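Local coordinates for protein putative D-lactate dehydrogenase (Chlamydomonas reinhardtii, PDB 4ZGS) that probably reduces pyruvate to D-lactate with NADH as cofactor, as a chloroplast pyruvate reductase of the D-isomer specific 2-hydroxyacid dehydrogenase family, at residues 289-294 with 322-327. Residues are numbered along the deposited sequence; the frame is centred on the assembly and turned at random.
Sequences LGLDVY and RTLLSY. With NAD (nicotinamide-adenine-dinucleotide), chain I.
Leu324, on helix 319-324, sends both its methyl groups against side chains of 289-294. CD1 lies 4.2 Å from CD2 of Leu289. The other branch, CD2, is shared: it stands 4.1 Å from CD1 of Leu291 and 4.4 Å from CE1 of Tyr294, meeting that ring obliquely. Both strand leucines cross Leu324 at about a right angle, and the touching atoms are the branch-end methyls.

The first torsion of Leu324 accounts for its reach: CG is anti to the backbone N (chi1 -175°), which extends the forked end toward the strand. Leu289 and Leu291, two residues apart on strand 286-291, project from the same side and so can both meet it. Tyr294, beyond the strand, offers apolar ring carbon to the Leu324 methyl while its hydroxyl keeps a polar partner, weakly, in Gln320; its ring also meets that of Phe321.

Leu281 of helix 277-283 and Val330 of strand 330-332 also touch Leu324. The contact thus joins two parts of the Rossmann-type NAD-binding domain, packing 322-327 against strand 286-291 of its parallel sheet. Next to Leu291, Asp292 belongs to the NAD pocket; next to Leu324, Thr323 hydrogen-bonds through OG1 to OG1 of Thr323 of a second subunit. Branched aliphatic chains suit this buried interface: no hydrogen bond crosses it, and its cohesion rests on dispersion and the exclusion of water.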
ATOM      1  N   LEU A 289       5.817 -18.804   2.690  1.00 43.69           N
ATOM      2  CA  LEU A 289       6.493 -18.946   1.429  1.00 44.61           C
ATOM      3  C   LEU A 289       7.193 -17.650   1.112  1.00 45.00           C
ATOM      4  O   LEU A 289       6.527 -16.609   1.048  1.00 45.08           O
ATOM      5  CB  LEU A 289       5.476 -19.312   0.345  1.00 45.45           C
ATOM      6  CG  LEU A 289       5.926 -19.718  -1.056  1.00 48.59           C
ATOM      7  CD1 LEU A 289       6.457 -21.152  -1.078  1.00 41.59           C
ATOM      8  CD2 LEU A 289       4.784 -19.510  -2.076  1.00 54.67           C
ATOM      9  N   GLY A 290       8.524 -17.681   1.001  1.00 44.39           N
ATOM     10  CA  GLY A 290       9.234 -16.613   0.317  1.00 41.21           C
ATOM     11  C   GLY A 290       9.733 -17.123  -1.028  1.00 44.88           C
ATOM     12  O   GLY A 290      10.291 -18.213  -1.095  1.00 46.64           O
ATOM     13  N   LEU A 291       9.635 -16.277  -2.053  1.00 42.08           N
ATOM     14  CA  LEU A 291       9.990 -16.567  -3.447  1.00 37.50           C
ATOM     15  C   LEU A 291      10.638 -15.340  -4.028  1.00 33.13           C
ATOM     16  O   LEU A 291      10.193 -14.230  -3.749  1.00 39.19           O
ATOM     17  CB  LEU A 291       8.785 -16.922  -4.312  1.00 38.44           C
ATOM     18  CG  LEU A 291       7.884 -18.062  -3.902  1.00 38.16           C
ATOM     19  CD1 LEU A 291       6.769 -18.175  -4.937  1.00 33.55           C
ATOM     20  CD2 LEU A 291       8.708 -19.342  -3.802  1.00 31.85           C
ATOM     21  N   ASP A 292      11.758 -15.534  -4.710  1.00 31.95           N
ATOM     22  CA  ASP A 292      12.342 -14.544  -5.604  1.00 38.38           C
ATOM     23  C   ASP A 292      12.027 -14.942  -7.048  1.00 41.65           C
ATOM     24  O   ASP A 292      12.382 -14.240  -7.988  1.00 46.79           O
ATOM     25  CB  ASP A 292      13.857 -14.452  -5.388  1.00 37.68           C
ATOM     26  CG  ASP A 292      14.471 -13.226  -6.048  1.00 48.43           C
ATOM     27  OD1 ASP A 292      13.896 -12.139  -5.809  1.00 54.17           O
ATOM     28  OD2 ASP A 292      15.503 -13.347  -6.803  1.00 40.28           O
ATOM     29  N   VAL A 293      11.379 -16.091  -7.210  1.00 40.13           N
ATOM     30  CA  VAL A 293      11.183 -16.707  -8.528  1.00 39.37           C
ATOM     31  C   VAL A 293       9.860 -17.493  -8.611  1.00 39.59           C
ATOM     32  O   VAL A 293       9.365 -17.989  -7.589  1.00 41.26           O
ATOM     33  CB  VAL A 293      12.371 -17.670  -8.880  1.00 47.40           C
ATOM     34  CG1 VAL A 293      13.676 -16.882  -9.061  1.00 42.51           C
ATOM     35  CG2 VAL A 293      12.518 -18.780  -7.815  1.00 41.73           C
ATOM     36  N   TYR A 294       9.310 -17.596  -9.819  1.00 54.36           N
ATOM     37  CA  TYR A 294       8.022 -18.255 -10.090  1.00 57.69           C
ATOM     38  C   TYR A 294       8.007 -18.922 -11.474  1.00 66.32           C
ATOM     39  O   TYR A 294       8.583 -18.389 -12.400  1.00 73.71           O
ATOM     40  CB  TYR A 294       6.898 -17.235  -9.973  1.00 52.38           C
ATOM     41  CG  TYR A 294       5.530 -17.752 -10.319  1.00 57.39           C
ATOM     42  CD1 TYR A 294       4.759 -18.432  -9.388  1.00 57.57           C
ATOM     43  CD2 TYR A 294       5.008 -17.556 -11.593  1.00 66.63           C
ATOM     44  CE1 TYR A 294       3.495 -18.901  -9.710  1.00 64.91           C
ATOM     45  CE2 TYR A 294       3.751 -18.019 -11.931  1.00 71.20           C
ATOM     46  CZ  TYR A 294       2.997 -18.692 -10.981  1.00 73.28           C
ATOM     47  OH  TYR A 294       1.746 -19.149 -11.311  1.00 79.06           O
ATOM     48  N   ARG A 322      -1.236 -13.884  -9.312  1.00 42.97           N
ATOM     49  CA  ARG A 322      -1.900 -12.777  -8.600  1.00 43.45           C
ATOM     50  C   ARG A 322      -2.650 -13.286  -7.349  1.00 41.03           C
ATOM     51  O   ARG A 322      -2.696 -12.631  -6.292  1.00 44.89           O
ATOM     52  CB  ARG A 322      -2.855 -12.025  -9.558  1.00 41.38           C
ATOM     53  CG  ARG A 322      -2.170 -11.359 -10.795  1.00 35.53           C
ATOM     54  CD  ARG A 322      -1.120 -10.341 -10.331  1.00 42.79           C
ATOM     55  NE  ARG A 322      -1.729  -9.204  -9.638  1.00 49.19           N
ATOM     56  CZ  ARG A 322      -1.056  -8.295  -8.929  1.00 48.30           C
ATOM     57  NH1 ARG A 322       0.268  -8.378  -8.778  1.00 39.39           N
ATOM     58  NH2 ARG A 322      -1.716  -7.310  -8.340  1.00 49.57           N
ATOM     59  N   THR A 323      -3.223 -14.472  -7.478  1.00 39.38           N
ATOM     60  CA  THR A 323      -3.873 -15.127  -6.367  1.00 47.49           C
ATOM     61  C   THR A 323      -2.850 -15.437  -5.264  1.00 51.45           C
ATOM     62  O   THR A 323      -3.094 -15.180  -4.084  1.00 46.98           O
ATOM     63  CB  THR A 323      -4.583 -16.415  -6.851  1.00 50.77           C
ATOM     64  OG1 THR A 323      -5.636 -16.050  -7.747  1.00 54.20           O
ATOM     65  CG2 THR A 323      -5.177 -17.214  -5.691  1.00 43.55           C
ATOM     66  N   LEU A 324      -1.700 -15.980  -5.668  1.00 54.04           N
ATOM     67  CA  LEU A 324      -0.633 -16.347  -4.734  1.00 50.60           C
ATOM     68  C   LEU A 324      -0.165 -15.167  -3.869  1.00 48.42           C
ATOM     69  O   LEU A 324       0.103 -15.320  -2.669  1.00 52.64           O
ATOM     70  CB  LEU A 324       0.541 -16.916  -5.501  1.00 45.87           C
ATOM     71  CG  LEU A 324       1.634 -17.428  -4.605  1.00 39.30           C
ATOM     72  CD1 LEU A 324       1.033 -18.430  -3.614  1.00 40.54           C
ATOM     73  CD2 LEU A 324       2.701 -18.059  -5.466  1.00 40.22           C
ATOM     74  N   LEU A 325      -0.081 -13.999  -4.500  1.00 44.20           N
ATOM     75  CA  LEU A 325       0.274 -12.736  -3.856  1.00 39.91           C
ATOM     76  C   LEU A 325      -0.780 -12.300  -2.837  1.00 46.57           C
ATOM     77  O   LEU A 325      -0.579 -11.351  -2.087  1.00 62.17           O
ATOM     78  CB  LEU A 325       0.461 -11.660  -4.919  1.00 34.45           C
ATOM     79  CG  LEU A 325       1.528 -11.990  -5.962  1.00 41.59           C
ATOM     80  CD1 LEU A 325       1.507 -10.965  -7.059  1.00 47.41           C
ATOM     81  CD2 LEU A 325       2.933 -12.030  -5.302  1.00 35.09           C
ATOM     82  N   SER A 326      -1.934 -12.954  -2.855  1.00 42.25           N
ATOM     83  CA  SER A 326      -3.024 -12.611  -1.939  1.00 43.63           C
ATOM     84  C   SER A 326      -2.811 -13.069  -0.472  1.00 57.13           C
ATOM     85  O   SER A 326      -3.418 -12.530   0.466  1.00 57.07           O
ATOM     86  CB  SER A 326      -4.322 -13.199  -2.450  1.00 44.79           C
ATOM     87  OG  SER A 326      -5.351 -12.708  -1.656  1.00 64.46           O
ATOM     88  N   TYR A 327      -1.975 -14.081  -0.281  1.00 52.81           N
ATOM     89  CA  TYR A 327      -1.813 -14.669   1.036  1.00 53.14           C
ATOM     90  C   TYR A 327      -0.924 -13.833   1.952  1.00 52.10           C
ATOM     91  O   TYR A 327       0.079 -13.268   1.514  1.00 51.99           O
ATOM     92  CB  TYR A 327      -1.275 -16.081   0.892  1.00 55.03           C
ATOM     93  CG  TYR A 327      -2.287 -16.992   0.250  1.00 51.32           C
ATOM     94  CD1 TYR A 327      -2.492 -16.973  -1.116  1.00 45.79           C
ATOM     95  CD2 TYR A 327      -3.045 -17.869   1.021  1.00 56.97           C
ATOM     96  CE1 TYR A 327      -3.426 -17.808  -1.704  1.00 47.72           C
ATOM     97  CE2 TYR A 327      -3.990 -18.705   0.442  1.00 55.57           C
ATOM     98  CZ  TYR A 327      -4.167 -18.674  -0.919  1.00 50.03           C
ATOM     99  OH  TYR A 327      -5.083 -19.515  -1.500  1.00 54.62           O
TER
HETATM  100  PA  NAD I1000      26.253 -24.309  -8.246  1.00165.13           P
HETATM  101  O1A NAD I1000      26.682 -25.211  -9.339  1.00158.06           O
HETATM  102  O2A NAD I1000      27.536 -24.174  -7.511  1.00158.55           O
HETATM  103  O5B NAD I1000      25.103 -24.963  -7.340  1.00162.85           O
HETATM  104  C5B NAD I1000      24.275 -26.022  -7.816  1.00161.53           C
HETATM  105  C4B NAD I1000      24.455 -27.258  -6.993  1.00160.60           C
HETATM  106  O4B NAD I1000      23.218 -28.108  -7.027  1.00159.40           O
HETATM  107  C3B NAD I1000      25.572 -28.100  -7.494  1.00159.96           C
HETATM  108  O3B NAD I1000      26.511 -28.426  -6.431  1.00157.57           O
HETATM  109  C2B NAD I1000      24.976 -29.336  -7.989  1.00159.60           C
HETATM  110  O2B NAD I1000      25.880 -30.450  -7.760  1.00158.55           O
HETATM  111  C1B NAD I1000      23.729 -29.504  -7.211  1.00159.26           C
HETATM  112  N9A NAD I1000      22.795 -30.373  -7.804  1.00158.01           N
HETATM  113  C8A NAD I1000      22.813 -30.881  -9.136  1.00157.08           C
HETATM  114  N7A NAD I1000      21.713 -31.733  -9.338  1.00157.02           N
HETATM  115  C5A NAD I1000      21.020 -31.766  -8.147  1.00157.35           C
HETATM  116  C6A NAD I1000      19.841 -32.410  -7.660  1.00157.56           C
HETATM  117  N6A NAD I1000      19.078 -33.266  -8.492  1.00157.26           N
HETATM  118  N1A NAD I1000      19.489 -32.203  -6.472  1.00157.83           N
HETATM  119  C2A NAD I1000      20.041 -31.497  -5.642  1.00158.07           C
HETATM  120  N3A NAD I1000      21.117 -30.839  -5.900  1.00158.00           N
HETATM  121  C4A NAD I1000      21.712 -30.906  -7.170  1.00157.83           C
HETATM  122  O3  NAD I1000      25.784 -22.881  -8.806  1.00165.53           O
HETATM  123  PN  NAD I1000      25.302 -21.661  -7.890  1.00159.75           P
HETATM  124  O1N NAD I1000      26.204 -20.488  -7.994  1.00159.95           O
HETATM  125  O2N NAD I1000      25.392 -22.001  -6.450  1.00159.88           O
HETATM  126  O5D NAD I1000      23.800 -21.273  -8.268  1.00164.38           O
HETATM  127  C5D NAD I1000      23.390 -21.018  -9.616  1.00160.06           C
HETATM  128  C4D NAD I1000      21.921 -20.826  -9.553  1.00160.44           C
HETATM  129  O4D NAD I1000      21.598 -19.498  -8.985  1.00163.37           O
HETATM  130  C3D NAD I1000      21.279 -20.830 -10.873  1.00161.71           C
HETATM  131  O3D NAD I1000      21.102 -22.182 -11.370  1.00159.87           O
HETATM  132  C2D NAD I1000      19.995 -20.194 -10.587  1.00162.17           C
HETATM  133  O2D NAD I1000      19.066 -21.207 -10.129  1.00163.56           O
HETATM  134  C1D NAD I1000      20.242 -19.212  -9.501  1.00161.35           C
HETATM  135  N1N NAD I1000      20.140 -17.891  -9.984  1.00163.73           N
HETATM  136  C2N NAD I1000      19.376 -16.935  -9.273  1.00164.68           C
HETATM  137  C3N NAD I1000      19.257 -15.632  -9.753  1.00164.86           C
HETATM  138  C7N NAD I1000      18.429 -14.605  -8.986  1.00164.44           C
HETATM  139  O7N NAD I1000      17.426 -14.949  -8.386  1.00163.60           O
HETATM  140  N7N NAD I1000      18.803 -13.236  -8.980  1.00163.80           N
HETATM  141  C4N NAD I1000      19.900 -15.269 -10.951  1.00164.04           C
HETATM  142  C5N NAD I1000      20.658 -16.219 -11.665  1.00161.94           C
HETATM  143  C6N NAD I1000      20.779 -17.518 -11.186  1.00163.20           C